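Local coordinates for LAE5 (Uncultured bacterium, PDB 5JD3), which probably hydrolyses ester bonds as an esterase of the GDSL-like lipase/acylhydrolase family, at residues A[173-176]-A[177-181]; A[84-88]-A[89-93]. All blocks are in the same frame, centred on the assembly; numbering follows the deposited sequence.

Contact 1. Residues A[173-176]-A[177-181]; sequences MDVY and GDLMR
Between Met-173 and Met-180 the backbone runs as unbroken alpha-helix, with Gly-177 N, Asp-178 N, Leu-179 N and Met-180 N bonded in turn to the carbonyls of Met-173, Asp-174, Val-175 and Tyr-176. This is the middle of helix 168-187, the helical arm of the beta-alpha-beta unit that leads from strand 152-156 to strand 190-192 in the parallel sheet. Of the four bonds, Asp-178 N to Asp-174 O (3.1 Å) is the straightest, at 162°. The side chains illustrate how such a helix divides its faces. On the buried face Met-173 and Met-180 both rest on Pro-158, while the ring of Tyr-176 meets that of Tyr-135 and its hydroxyl bonds with Val-130 O and Gln-119 NE2, so the polar end of a buried ring is satisfied. CG of Met-180 stands anti to the backbone N (chi1 -172°), and the chain leads away from residues 173-176. The acidic flank is more open: Asp-178 CB lies 3.5 Å from Asp-174 O, and the carboxylate of Asp-174 makes a salt bridge with Arg-170. Further round, Leu-179 CB packs over the preceding turn, 3.4 Å from Tyr-176 O. Val-175 and Leu-179, one turn apart, meet through their methyl branches, CG1 of Val-175 lying 4.4 Å from CD2 of Leu-179.

Contact 2. Residues A[84-88]-A[89-93]; sequences SGNTV and RDLAA
Thr-87 N gives a bond of 3.0 Å to Asp-90 OD2 where the loop after strand 77-82 turns into helix 88-100. The bond is fairly straight, at 160°, and meets the oxygen from above the carboxylate plane rather than within it. Asp-90 is carried there by a chi1 of -60°, which sets CG beside its own backbone N and turns the carboxylate back over the start of the helix. Thr-87 OG1, for its part, accepts a weak bond from Arg-89 N (3.2 Å). Thr-87 and Asp-90 thus form a capping box with Thr-87 as N-cap: OG1 gives the amide of Arg-89 a weak partner, and OD2 holds the N-H of the N-cap residue itself. The negative carboxylate at this end probably also suits the helix dipole. Close packing continues at Asn-86, whose amide plane lies 63° from that of the carboxylate. Asn-86 OD1 approaches Asp-90 CB at 3.4 Å and also borders the CD1 methyl of Leu-91, while accepting a hydrogen bond from Arg-94 NE. Val-88 and Leu-91 are buried against Ile-111. The solvent side lies at Ser-84 and Gly-85, and Gly-85 barely touches the helix, its O 3.7 Å from Asp-90 OD2. Arg-89 is partly exposed, yet its guanidinium is held by a salt bridge with Glu-134 and a bond to Arg-128 O. A water sits between its side chain and that of Thr-87, 3.0 Å from Thr-87 OG1 and weakly bound, at 3.1 Å, by Arg-89 NH1.

Both contacts are local and partly buried, yet they sample different parts of a helix. Contact 1 lies mid-helix, where every backbone bond across it is the regular kind; Met-173, Tyr-176, Gly-177 and Met-180 are buried and Asp-178 is exposed. Contact 2 lies at a helix start, where a side-chain hydroxyl stands in, weakly, for a missing carbonyl and a water joins the network; it buries Asn-86, Thr-87, Val-88 and Leu-91 and exposes Gly-85. The centres of contact 1 and contact 2 are about 17 Å apart. Helix 132-146 lies between them in the packing sense: Tyr-135 receives both Tyr-176 and Val-88, and Val-130 likewise meets both contacts.

Contact 1. Residues A[173-176]-A[177-181]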
ATOM      1  N   MET A 173       6.448  -9.963   9.770  1.00 22.52           N
ATOM      2  CA  MET A 173       5.834  -8.830   9.089  1.00 22.92           C
ATOM      3  C   MET A 173       6.298  -7.524   9.724  1.00 25.77           C
ATOM      4  O   MET A 173       6.428  -6.504   9.048  1.00 28.30           O
ATOM      5  CB  MET A 173       4.307  -8.936   9.132  1.00 24.37           C
ATOM      6  CG  MET A 173       3.588  -7.993   8.181  1.00 25.90           C
ATOM      7  SD  MET A 173       3.804  -8.447   6.447  1.00 25.22           S
ATOM      8  CE  MET A 173       2.773  -9.909   6.342  1.00 19.91           C
ATOM      9  N   ASP A 174       6.550  -7.569  11.030  1.00 27.95           N
ATOM     10  CA  ASP A 174       7.071  -6.415  11.755  1.00 32.73           C
ATOM     11  C   ASP A 174       8.492  -6.087  11.313  1.00 32.99           C
ATOM     12  O   ASP A 174       8.899  -4.924  11.317  1.00 29.60           O
ATOM     13  CB  ASP A 174       7.036  -6.662  13.265  1.00 36.88           C
ATOM     14  CG  ASP A 174       5.627  -6.688  13.820  1.00 43.61           C
ATOM     15  OD1 ASP A 174       4.730  -6.083  13.198  1.00 42.60           O
ATOM     16  OD2 ASP A 174       5.417  -7.313  14.881  1.00 47.05           O
ATOM     17  N   VAL A 175       9.245  -7.117  10.939  1.00 34.02           N
ATOM     18  CA  VAL A 175      10.606  -6.934  10.448  1.00 30.60           C
ATOM     19  C   VAL A 175      10.607  -6.113   9.165  1.00 29.19           C
ATOM     20  O   VAL A 175      11.364  -5.152   9.028  1.00 27.85           O
ATOM     21  CB  VAL A 175      11.303  -8.286  10.189  1.00 24.55           C
ATOM     22  CG1 VAL A 175      12.627  -8.079   9.468  1.00 24.82           C
ATOM     23  CG2 VAL A 175      11.506  -9.040  11.493  1.00 25.51           C
ATOM     24  N   TYR A 176       9.739  -6.494   8.234  1.00 27.83           N
ATOM     25  CA  TYR A 176       9.667  -5.844   6.931  1.00 26.44           C
ATOM     26  C   TYR A 176       9.063  -4.447   7.025  1.00 24.11           C
ATOM     27  O   TYR A 176       9.390  -3.566   6.230  1.00 21.36           O
ATOM     28  CB  TYR A 176       8.862  -6.706   5.956  1.00 22.97           C
ATOM     29  CG  TYR A 176       9.631  -7.894   5.424  1.00 21.79           C
ATOM     30  CD1 TYR A 176      10.094  -8.887   6.276  1.00 24.89           C
ATOM     31  CD2 TYR A 176       9.890  -8.024   4.065  1.00 26.43           C
ATOM     32  CE1 TYR A 176      10.798  -9.975   5.793  1.00 28.72           C
ATOM     33  CE2 TYR A 176      10.592  -9.108   3.573  1.00 30.04           C
ATOM     34  CZ  TYR A 176      11.043 -10.080   4.441  1.00 29.55           C
ATOM     35  OH  TYR A 176      11.743 -11.159   3.952  1.00 32.96           O
ATOM     36  N   GLY A 177       8.181  -4.249   7.999  1.00 25.74           N
ATOM     37  CA  GLY A 177       7.588  -2.945   8.232  1.00 33.21           C
ATOM     38  C   GLY A 177       8.620  -1.948   8.727  1.00 36.92           C
ATOM     39  O   GLY A 177       8.676  -0.812   8.256  1.00 36.93           O
ATOM     40  N   ASP A 178       9.438  -2.382   9.681  1.00 38.93           N
ATOM     41  CA  ASP A 178      10.511  -1.554  10.224  1.00 42.03           C
ATOM     42  C   ASP A 178      11.531  -1.200   9.152  1.00 40.54           C
ATOM     43  O   ASP A 178      12.120  -0.119   9.169  1.00 45.98           O
ATOM     44  CB  ASP A 178      11.209  -2.270  11.385  1.00 46.88           C
ATOM     45  CG  ASP A 178      10.462  -2.127  12.696  1.00 60.04           C
ATOM     46  OD1 ASP A 178       9.249  -1.834  12.664  1.00 65.58           O
ATOM     47  OD2 ASP A 178      11.089  -2.310  13.760  1.00 64.79           O
ATOM     48  N   LEU A 179      11.707  -2.118   8.224  1.00 35.64           N
ATOM     49  CA  LEU A 179      12.619  -1.974   7.116  1.00 34.93           C
ATOM     50  C   LEU A 179      12.128  -0.938   6.145  1.00 32.84           C
ATOM     51  O   LEU A 179      12.855  -0.215   5.594  1.00 32.29           O
ATOM     52  CB  LEU A 179      12.753  -3.287   6.414  1.00 34.99           C
ATOM     53  CG  LEU A 179      14.090  -3.972   6.230  1.00 36.02           C
ATOM     54  CD1 LEU A 179      15.024  -3.653   7.367  1.00 34.73           C
ATOM     55  CD2 LEU A 179      13.862  -5.465   6.127  1.00 30.75           C
ATOM     56  N   MET A 180      10.849  -0.891   5.963  1.00 30.36           N
ATOM     57  CA  MET A 180      10.229   0.118   5.114  1.00 26.97           C
ATOM     58  C   MET A 180      10.306   1.483   5.790  1.00 25.43           C
ATOM     59  O   MET A 180      10.357   2.517   5.123  1.00 26.99           O
ATOM     60  CB  MET A 180       8.774  -0.238   4.803  1.00 23.36           C
ATOM     61  CG  MET A 180       8.133   0.679   3.772  1.00 24.47           C
ATOM     62  SD  MET A 180       6.366   0.409   3.564  1.00 39.18           S
ATOM     63  CE  MET A 180       6.253   0.264   1.783  1.00 33.44           C
ATOM     64  N   ARG A 181      10.319   1.476   7.119  1.00 25.69           N
ATOM     65  CA  ARG A 181      10.408   2.708   7.893  1.00 35.89           C
ATOM     66  C   ARG A 181      11.756   3.394   7.709  1.00 37.51           C
ATOM     67  O   ARG A 181      11.820   4.610   7.528  1.00 36.60           O
ATOM     68  CB  ARG A 181      10.172   2.434   9.382  1.00 37.39           C
ATOM     69  CG  ARG A 181       8.719   2.198   9.767  1.00 39.02           C
ATOM     70  CD  ARG A 181       8.578   2.053  11.276  1.00 45.70           C
ATOM     71  NE  ARG A 181       7.268   1.543  11.673  1.00 53.01           N
ATOM     72  CZ  ARG A 181       6.252   2.307  12.061  1.00 57.51           C
ATOM     73  NH1 ARG A 181       5.098   1.750  12.406  1.00 61.95           N
ATOM     74  NH2 ARG A 181       6.389   3.625  12.109  1.00 55.04           N
TER

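Contact 2. Residues A[84-88]-A[89-93]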
ATOM      1  N   SER A  84      -2.208  -8.376  -8.024  1.00 29.92           N
ATOM      2  CA  SER A  84      -2.295  -9.450  -7.036  1.00 33.63           C
ATOM      3  C   SER A  84      -1.082 -10.381  -7.060  1.00 32.53           C
ATOM      4  O   SER A  84      -0.530 -10.672  -8.120  1.00 31.54           O
ATOM      5  CB  SER A  84      -3.569 -10.269  -7.258  1.00 41.94           C
ATOM      6  OG  SER A  84      -4.724  -9.457  -7.138  1.00 52.86           O
ATOM      7  N   GLY A  85      -0.675 -10.837  -5.878  1.00 34.33           N
ATOM      8  CA  GLY A  85       0.413 -11.791  -5.750  1.00 34.02           C
ATOM      9  C   GLY A  85       1.796 -11.171  -5.816  1.00 30.28           C
ATOM     10  O   GLY A  85       2.802 -11.853  -5.620  1.00 31.99           O
ATOM     11  N   ASN A  86       1.845  -9.870  -6.080  1.00 27.94           N
ATOM     12  CA  ASN A  86       3.109  -9.174  -6.294  1.00 30.73           C
ATOM     13  C   ASN A  86       3.994  -9.058  -5.060  1.00 31.43           C
ATOM     14  O   ASN A  86       3.518  -8.802  -3.953  1.00 26.32           O
ATOM     15  CB  ASN A  86       2.846  -7.772  -6.845  1.00 33.56           C
ATOM     16  CG  ASN A  86       2.795  -7.741  -8.358  1.00 37.48           C
ATOM     17  OD1 ASN A  86       3.324  -6.823  -8.988  1.00 37.10           O
ATOM     18  ND2 ASN A  86       2.168  -8.749  -8.952  1.00 36.79           N
ATOM     19  N   THR A  87       5.291  -9.258  -5.269  1.00 32.56           N
ATOM     20  CA  THR A  87       6.299  -8.926  -4.275  1.00 30.08           C
ATOM     21  C   THR A  87       7.001  -7.654  -4.735  1.00 26.72           C
ATOM     22  O   THR A  87       6.654  -7.097  -5.777  1.00 25.37           O
ATOM     23  CB  THR A  87       7.323 -10.060  -4.089  1.00 32.88           C
ATOM     24  OG1 THR A  87       8.051 -10.256  -5.307  1.00 34.51           O
ATOM     25  CG2 THR A  87       6.623 -11.355  -3.704  1.00 34.01           C
ATOM     26  N   VAL A  88       7.984  -7.193  -3.970  1.00 27.64           N
ATOM     27  CA  VAL A  88       8.741  -6.012  -4.368  1.00 28.16           C
ATOM     28  C   VAL A  88       9.595  -6.350  -5.591  1.00 30.39           C
ATOM     29  O   VAL A  88      10.003  -5.467  -6.345  1.00 31.14           O
ATOM     30  CB  VAL A  88       9.629  -5.484  -3.219  1.00 30.00           C
ATOM     31  CG1 VAL A  88      10.824  -6.398  -2.991  1.00 25.95           C
ATOM     32  CG2 VAL A  88      10.084  -4.059  -3.506  1.00 33.23           C
ATOM     33  N   ARG A  89       9.842  -7.643  -5.786  1.00 31.86           N
ATOM     34  CA  ARG A  89      10.559  -8.135  -6.954  1.00 34.94           C
ATOM     35  C   ARG A  89       9.735  -7.911  -8.220  1.00 34.31           C
ATOM     36  O   ARG A  89      10.263  -7.509  -9.256  1.00 34.53           O
ATOM     37  CB  ARG A  89      10.889  -9.620  -6.786  1.00 38.77           C
ATOM     38  CG  ARG A  89      11.729 -10.217  -7.902  1.00 44.81           C
ATOM     39  CD  ARG A  89      11.894 -11.720  -7.718  1.00 50.09           C
ATOM     40  NE  ARG A  89      12.803 -12.048  -6.622  1.00 54.63           N
ATOM     41  CZ  ARG A  89      12.603 -13.036  -5.754  1.00 53.04           C
ATOM     42  NH1 ARG A  89      11.519 -13.795  -5.845  1.00 57.12           N
ATOM     43  NH2 ARG A  89      13.486 -13.262  -4.790  1.00 46.82           N
ATOM     44  N   ASP A  90       8.434  -8.169  -8.121  1.00 33.79           N
ATOM     45  CA  ASP A  90       7.521  -7.982  -9.242  1.00 35.97           C
ATOM     46  C   ASP A  90       7.317  -6.503  -9.558  1.00 35.05           C
ATOM     47  O   ASP A  90       7.164  -6.122 -10.718  1.00 33.48           O
ATOM     48  CB  ASP A  90       6.170  -8.640  -8.948  1.00 37.95           C
ATOM     49  CG  ASP A  90       6.287 -10.133  -8.718  1.00 48.34           C
ATOM     50  OD1 ASP A  90       7.153 -10.770  -9.356  1.00 55.75           O
ATOM     51  OD2 ASP A  90       5.513 -10.672  -7.900  1.00 50.79           O
ATOM     52  N   LEU A  91       7.311  -5.677  -8.516  1.00 32.61           N
ATOM     53  CA  LEU A  91       7.128  -4.237  -8.671  1.00 33.41           C
ATOM     54  C   LEU A  91       8.255  -3.608  -9.480  1.00 34.35           C
ATOM     55  O   LEU A  91       8.015  -2.782 -10.360  1.00 38.08           O
ATOM     56  CB  LEU A  91       7.034  -3.561  -7.301  1.00 32.93           C
ATOM     57  CG  LEU A  91       5.637  -3.183  -6.804  1.00 32.24           C
ATOM     58  CD1 LEU A  91       4.711  -4.387  -6.814  1.00 28.80           C
ATOM     59  CD2 LEU A  91       5.718  -2.572  -5.414  1.00 30.34           C
ATOM     60  N   ALA A  92       9.485  -4.007  -9.175  1.00 32.92           N
ATOM     61  CA  ALA A  92      10.662  -3.454  -9.833  1.00 31.56           C
ATOM     62  C   ALA A  92      10.682  -3.776 -11.324  1.00 37.17           C
ATOM     63  O   ALA A  92      11.195  -2.999 -12.128  1.00 39.86           O
ATOM     64  CB  ALA A  92      11.927  -3.971  -9.165  1.00 25.61           C
ATOM     65  N   ALA A  93      10.112  -4.921 -11.685  1.00 34.70           N
ATOM     66  CA  ALA A  93      10.124  -5.380 -13.070  1.00 32.44           C
ATOM     67  C   ALA A  93       9.195  -4.558 -13.960  1.00 34.23           C
ATOM     68  O   ALA A  93       9.415  -4.453 -15.166  1.00 35.24           O
ATOM     69  CB  ALA A  93       9.745  -6.852 -13.136  1.00 31.46           C
TER
HETATM   70  O   HOH W   1       8.575 -13.003  -6.399  1.00 51.45           O